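Local coordinates for type II restriction enzyme NgoMIV (Neisseria gonorrhoeae, PDB 1FIU), which recognises the double-stranded DNA sequence 5'-GCCGGC-3' and cuts each strand after the first G, as a magnesium-dependent homotetrameric endonuclease, at residues P139-T144 / I184-T189. Residues are numbered along the deposited sequence; the frame is centred on the assembly and turned at random.
Sequences PDIIVT and ISCKWT. With MG (magnesium ion), chain Q; MG (magnesium ion), chain N; ACY (acetic acid), chain R; nucleotides of chain D.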
ATOM      1  N   PRO I 139     -14.224   6.120 -12.375  1.00 25.42           N
ATOM      2  CA  PRO I 139     -13.277   6.674 -13.351  1.00 22.21           C
ATOM      3  C   PRO I 139     -13.963   7.643 -14.296  1.00 22.14           C
ATOM      4  O   PRO I 139     -15.175   7.597 -14.460  1.00 23.31           O
ATOM      5  CB  PRO I 139     -12.744   5.439 -14.081  1.00 23.22           C
ATOM      6  CG  PRO I 139     -12.952   4.301 -13.055  1.00 23.62           C
ATOM      7  CD  PRO I 139     -14.310   4.659 -12.500  1.00 24.29           C
ATOM      8  N   ASP I 140     -13.197   8.533 -14.914  1.00 19.42           N
ATOM      9  CA  ASP I 140     -13.780   9.495 -15.853  1.00 16.09           C
ATOM     10  C   ASP I 140     -14.217   8.778 -17.131  1.00 16.07           C
ATOM     11  O   ASP I 140     -15.311   9.020 -17.651  1.00 17.90           O
ATOM     12  CB  ASP I 140     -12.746  10.572 -16.218  1.00 17.20           C
ATOM     13  CG  ASP I 140     -12.386  11.440 -15.051  1.00 20.15           C
ATOM     14  OD1 ASP I 140     -13.147  11.418 -14.062  1.00 17.66           O
ATOM     15  OD2 ASP I 140     -11.357  12.163 -15.131  1.00 18.09           O
ATOM     16  N   ILE I 141     -13.335   7.917 -17.630  1.00 15.37           N
ATOM     17  CA  ILE I 141     -13.556   7.140 -18.849  1.00 14.91           C
ATOM     18  C   ILE I 141     -13.144   5.706 -18.575  1.00 16.24           C
ATOM     19  O   ILE I 141     -12.150   5.458 -17.920  1.00 16.86           O
ATOM     20  CB  ILE I 141     -12.650   7.631 -20.022  1.00 15.25           C
ATOM     21  CG1 ILE I 141     -13.020   9.066 -20.413  1.00 17.15           C
ATOM     22  CG2 ILE I 141     -12.787   6.710 -21.250  1.00 16.36           C
ATOM     23  CD1 ILE I 141     -11.997   9.699 -21.346  1.00 15.71           C
ATOM     24  N   ILE I 142     -13.911   4.756 -19.089  1.00 15.36           N
ATOM     25  CA  ILE I 142     -13.516   3.374 -18.915  1.00 14.86           C
ATOM     26  C   ILE I 142     -13.525   2.671 -20.258  1.00 17.55           C
ATOM     27  O   ILE I 142     -14.254   3.071 -21.184  1.00 17.44           O
ATOM     28  CB  ILE I 142     -14.452   2.560 -17.946  1.00 14.49           C
ATOM     29  CG1 ILE I 142     -15.897   2.560 -18.459  1.00 15.97           C
ATOM     30  CG2 ILE I 142     -14.316   3.076 -16.527  1.00 15.37           C
ATOM     31  CD1 ILE I 142     -16.875   1.745 -17.576  1.00 18.64           C
ATOM     32  N   VAL I 143     -12.652   1.672 -20.381  1.00 16.93           N
ATOM     33  CA  VAL I 143     -12.629   0.797 -21.555  1.00 14.08           C
ATOM     34  C   VAL I 143     -12.963  -0.567 -20.963  1.00 16.48           C
ATOM     35  O   VAL I 143     -12.411  -0.945 -19.941  1.00 15.47           O
ATOM     36  CB  VAL I 143     -11.250   0.706 -22.235  1.00 15.33           C
ATOM     37  CG1 VAL I 143     -11.336  -0.184 -23.493  1.00 16.80           C
ATOM     38  CG2 VAL I 143     -10.783   2.107 -22.630  1.00 16.30           C
ATOM     39  N   THR I 144     -13.905  -1.282 -21.586  1.00 15.89           N
ATOM     40  CA  THR I 144     -14.305  -2.597 -21.092  1.00 17.00           C
ATOM     41  C   THR I 144     -14.266  -3.630 -22.209  1.00 15.67           C
ATOM     42  O   THR I 144     -14.314  -3.274 -23.395  1.00 16.87           O
ATOM     43  CB  THR I 144     -15.731  -2.548 -20.495  1.00 18.32           C
ATOM     44  OG1 THR I 144     -16.659  -2.150 -21.510  1.00 20.96           O
ATOM     45  CG2 THR I 144     -15.795  -1.513 -19.361  1.00 18.35           C
ATOM     46  N   ILE I 184      -9.322   5.602 -17.316  1.00 15.73           N
ATOM     47  CA  ILE I 184      -8.647   6.753 -17.915  1.00 15.57           C
ATOM     48  C   ILE I 184      -9.162   8.003 -17.231  1.00 18.53           C
ATOM     49  O   ILE I 184     -10.292   8.403 -17.428  1.00 18.66           O
ATOM     50  CB  ILE I 184      -8.944   6.826 -19.421  1.00 15.38           C
ATOM     51  CG1 ILE I 184      -8.426   5.561 -20.116  1.00 16.72           C
ATOM     52  CG2 ILE I 184      -8.320   8.111 -20.007  1.00 17.21           C
ATOM     53  CD1 ILE I 184      -8.857   5.426 -21.552  1.00 18.34           C
ATOM     54  N   SER I 185      -8.319   8.602 -16.403  1.00 15.06           N
ATOM     55  CA  SER I 185      -8.662   9.814 -15.689  1.00 16.05           C
ATOM     56  C   SER I 185      -8.215  11.006 -16.556  1.00 18.05           C
ATOM     57  O   SER I 185      -7.126  10.980 -17.132  1.00 19.17           O
ATOM     58  CB  SER I 185      -7.918   9.816 -14.354  1.00 20.48           C
ATOM     59  OG  SER I 185      -7.767  11.138 -13.877  1.00 29.03           O
ATOM     60  N   CYS I 186      -9.065  12.034 -16.657  1.00 15.08           N
ATOM     61  CA  CYS I 186      -8.744  13.233 -17.452  1.00 16.58           C
ATOM     62  C   CYS I 186      -8.658  14.463 -16.554  1.00 15.61           C
ATOM     63  O   CYS I 186      -9.429  14.609 -15.610  1.00 17.46           O
ATOM     64  CB  CYS I 186      -9.849  13.506 -18.494  1.00 14.74           C
ATOM     65  SG  CYS I 186     -10.097  12.209 -19.699  1.00 18.30           S
ATOM     66  N   LYS I 187      -7.716  15.347 -16.867  1.00 16.07           N
ATOM     67  CA  LYS I 187      -7.583  16.603 -16.132  1.00 17.25           C
ATOM     68  C   LYS I 187      -7.251  17.683 -17.163  1.00 16.20           C
ATOM     69  O   LYS I 187      -6.172  17.665 -17.746  1.00 17.61           O
ATOM     70  CB  LYS I 187      -6.476  16.490 -15.088  1.00 17.05           C
ATOM     71  CG  LYS I 187      -6.821  15.447 -14.023  1.00 15.27           C
ATOM     72  CD  LYS I 187      -5.836  15.431 -12.850  1.00 17.26           C
ATOM     73  CE  LYS I 187      -6.322  14.491 -11.730  1.00 20.67           C
ATOM     74  NZ  LYS I 187      -7.680  14.899 -11.248  1.00 22.12           N
ATOM     75  N   TRP I 188      -8.192  18.598 -17.414  1.00 17.22           N
ATOM     76  CA  TRP I 188      -7.978  19.656 -18.414  1.00 16.97           C
ATOM     77  C   TRP I 188      -6.763  20.482 -17.986  1.00 17.53           C
ATOM     78  O   TRP I 188      -5.869  20.781 -18.800  1.00 17.32           O
ATOM     79  CB  TRP I 188      -9.247  20.510 -18.517  1.00 19.81           C
ATOM     80  CG  TRP I 188      -9.107  21.741 -19.387  1.00 18.09           C
ATOM     81  CD1 TRP I 188      -9.282  23.033 -18.995  1.00 20.98           C
ATOM     82  CD2 TRP I 188      -8.743  21.784 -20.777  1.00 18.08           C
ATOM     83  NE1 TRP I 188      -9.042  23.888 -20.054  1.00 19.70           N
ATOM     84  CE2 TRP I 188      -8.711  23.152 -21.157  1.00 17.72           C
ATOM     85  CE3 TRP I 188      -8.436  20.806 -21.731  1.00 16.75           C
ATOM     86  CZ2 TRP I 188      -8.380  23.560 -22.458  1.00 19.86           C
ATOM     87  CZ3 TRP I 188      -8.105  21.208 -23.022  1.00 18.49           C
ATOM     88  CH2 TRP I 188      -8.080  22.586 -23.371  1.00 23.42           C
ATOM     89  N   THR I 189      -6.749  20.853 -16.710  1.00 16.14           N
ATOM     90  CA  THR I 189      -5.597  21.553 -16.117  1.00 18.02           C
ATOM     91  C   THR I 189      -5.341  20.890 -14.770  1.00 18.19           C
ATOM     92  O   THR I 189      -6.177  20.134 -14.265  1.00 18.18           O
ATOM     93  CB  THR I 189      -5.861  23.047 -15.851  1.00 19.08           C
ATOM     94  OG1 THR I 189      -6.922  23.184 -14.909  1.00 18.91           O
ATOM     95  CG2 THR I 189      -6.216  23.767 -17.163  1.00 22.08           C
TER
HETATM   96 MG    MG Q5555     -10.890  13.994 -14.046  1.00 15.90          MG
HETATM   97 MG    MG N4444     -13.021  11.844 -11.958  1.00 31.40          MG
HETATM   98  C   ACY R2001      -9.761  11.951 -11.979  1.00 26.03           C
HETATM   99  O   ACY R2001      -9.306  12.915 -12.763  1.00 23.67           O
HETATM  100  OXT ACY R2001     -10.932  11.551 -11.907  1.00 25.39           O
HETATM  101  CH3 ACY R2001      -8.722  11.270 -11.103  1.00 21.69           C
ATOM    102  P    DC D   2     -10.991  18.873 -14.729  1.00 17.42           P
ATOM    103  OP1  DC D   2     -10.593  18.587 -16.115  1.00 15.93           O
ATOM    104  OP2  DC D   2     -10.216  18.292 -13.596  1.00 19.02           O
ATOM    105  O5'  DC D   2     -10.968  20.448 -14.508  1.00 17.21           O
ATOM    106  C5'  DC D   2     -11.686  21.284 -15.399  1.00 17.50           C
ATOM    107  C4'  DC D   2     -11.563  22.735 -14.988  1.00 15.94           C
ATOM    108  O4'  DC D   2     -12.177  22.951 -13.702  1.00 16.12           O
ATOM    109  C3'  DC D   2     -10.139  23.300 -14.913  1.00 20.28           C
ATOM    110  O3'  DC D   2     -10.145  24.479 -15.760  1.00 24.66           O
ATOM    111  C2'  DC D   2      -9.896  23.475 -13.416  1.00 18.21           C
ATOM    112  C1'  DC D   2     -11.288  23.644 -12.827  1.00 16.59           C
ATOM    113  N1   DC D   2     -11.454  23.070 -11.482  1.00 18.42           N
ATOM    114  C2   DC D   2     -11.749  23.920 -10.396  1.00 22.24           C
ATOM    115  O2   DC D   2     -11.945  25.154 -10.624  1.00 19.42           O
ATOM    116  N3   DC D   2     -11.827  23.393  -9.137  1.00 15.77           N
ATOM    117  C4   DC D   2     -11.649  22.064  -8.948  1.00 16.37           C
ATOM    118  N4   DC D   2     -11.713  21.579  -7.682  1.00 16.92           N
ATOM    119  C5   DC D   2     -11.405  21.179 -10.036  1.00 16.87           C
ATOM    120  C6   DC D   2     -11.307  21.715 -11.281  1.00 17.83           C
TER
HETATM  121  O   HOH W   1     -10.118  15.731 -13.021  1.00 18.19           O
HETATM  122  O   HOH W   2     -12.872   9.575 -11.491  1.00 28.82           O
HETATM  123  O   HOH W   3     -12.869  11.657  -9.675  1.00 40.05           O
HETATM  124  O   HOH W   4     -15.206  12.046 -11.902  1.00 26.04           O
HETATM  125  O   HOH W   5     -12.243  15.017 -15.494  1.00 18.23           O
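The carboxylate of Asp-140 is the flat group that ties the start of strand 141-145 to strand 179-187: its OD2 takes the backbone N-H of Cys-186 on the anti side, 15° out of plane, 2.8 Å from N to OD2. The indole of Trp-188 has O3' of DC2 of chain D at its edge, in plane, while the backbone N of Trp-188 donates a hydrogen bond to OP1 of the same nucleotide. Each Asp-140 oxygen also binds a magnesium ion, OD1 one at 2.1 Å and OD2 the other at 2.2 Å. An aspartate suits this place because its short side chain keeps both carboxylate oxygens close to the backbone; with CG beside the backbone N (chi1 -66°), OD2 comes within hydrogen-bonding distance of Cys-186 N. Cys-186 binds the OD2-held ion through its backbone O, while SG packs 3.6 Å from CD1 of Ile-141. The long chain of Lys-187, bent at its last torsion (chi4 -58°), lets NZ donate a hydrogen bond to O of the bound acetic acid, 3.0 Å away. Ile-141 and Ile-184 form an antiparallel hydrogen-bonded pair, their branched side chains meeting on one face of the sheet. This is the PD-(D/E)XK nuclease centre, with Asp-140 and Lys-187 as probable motif residues. Strand 141-145 runs between 92-96 and 179-187, and helix 62-81 covers Ile-141, Cys-186 and Trp-188.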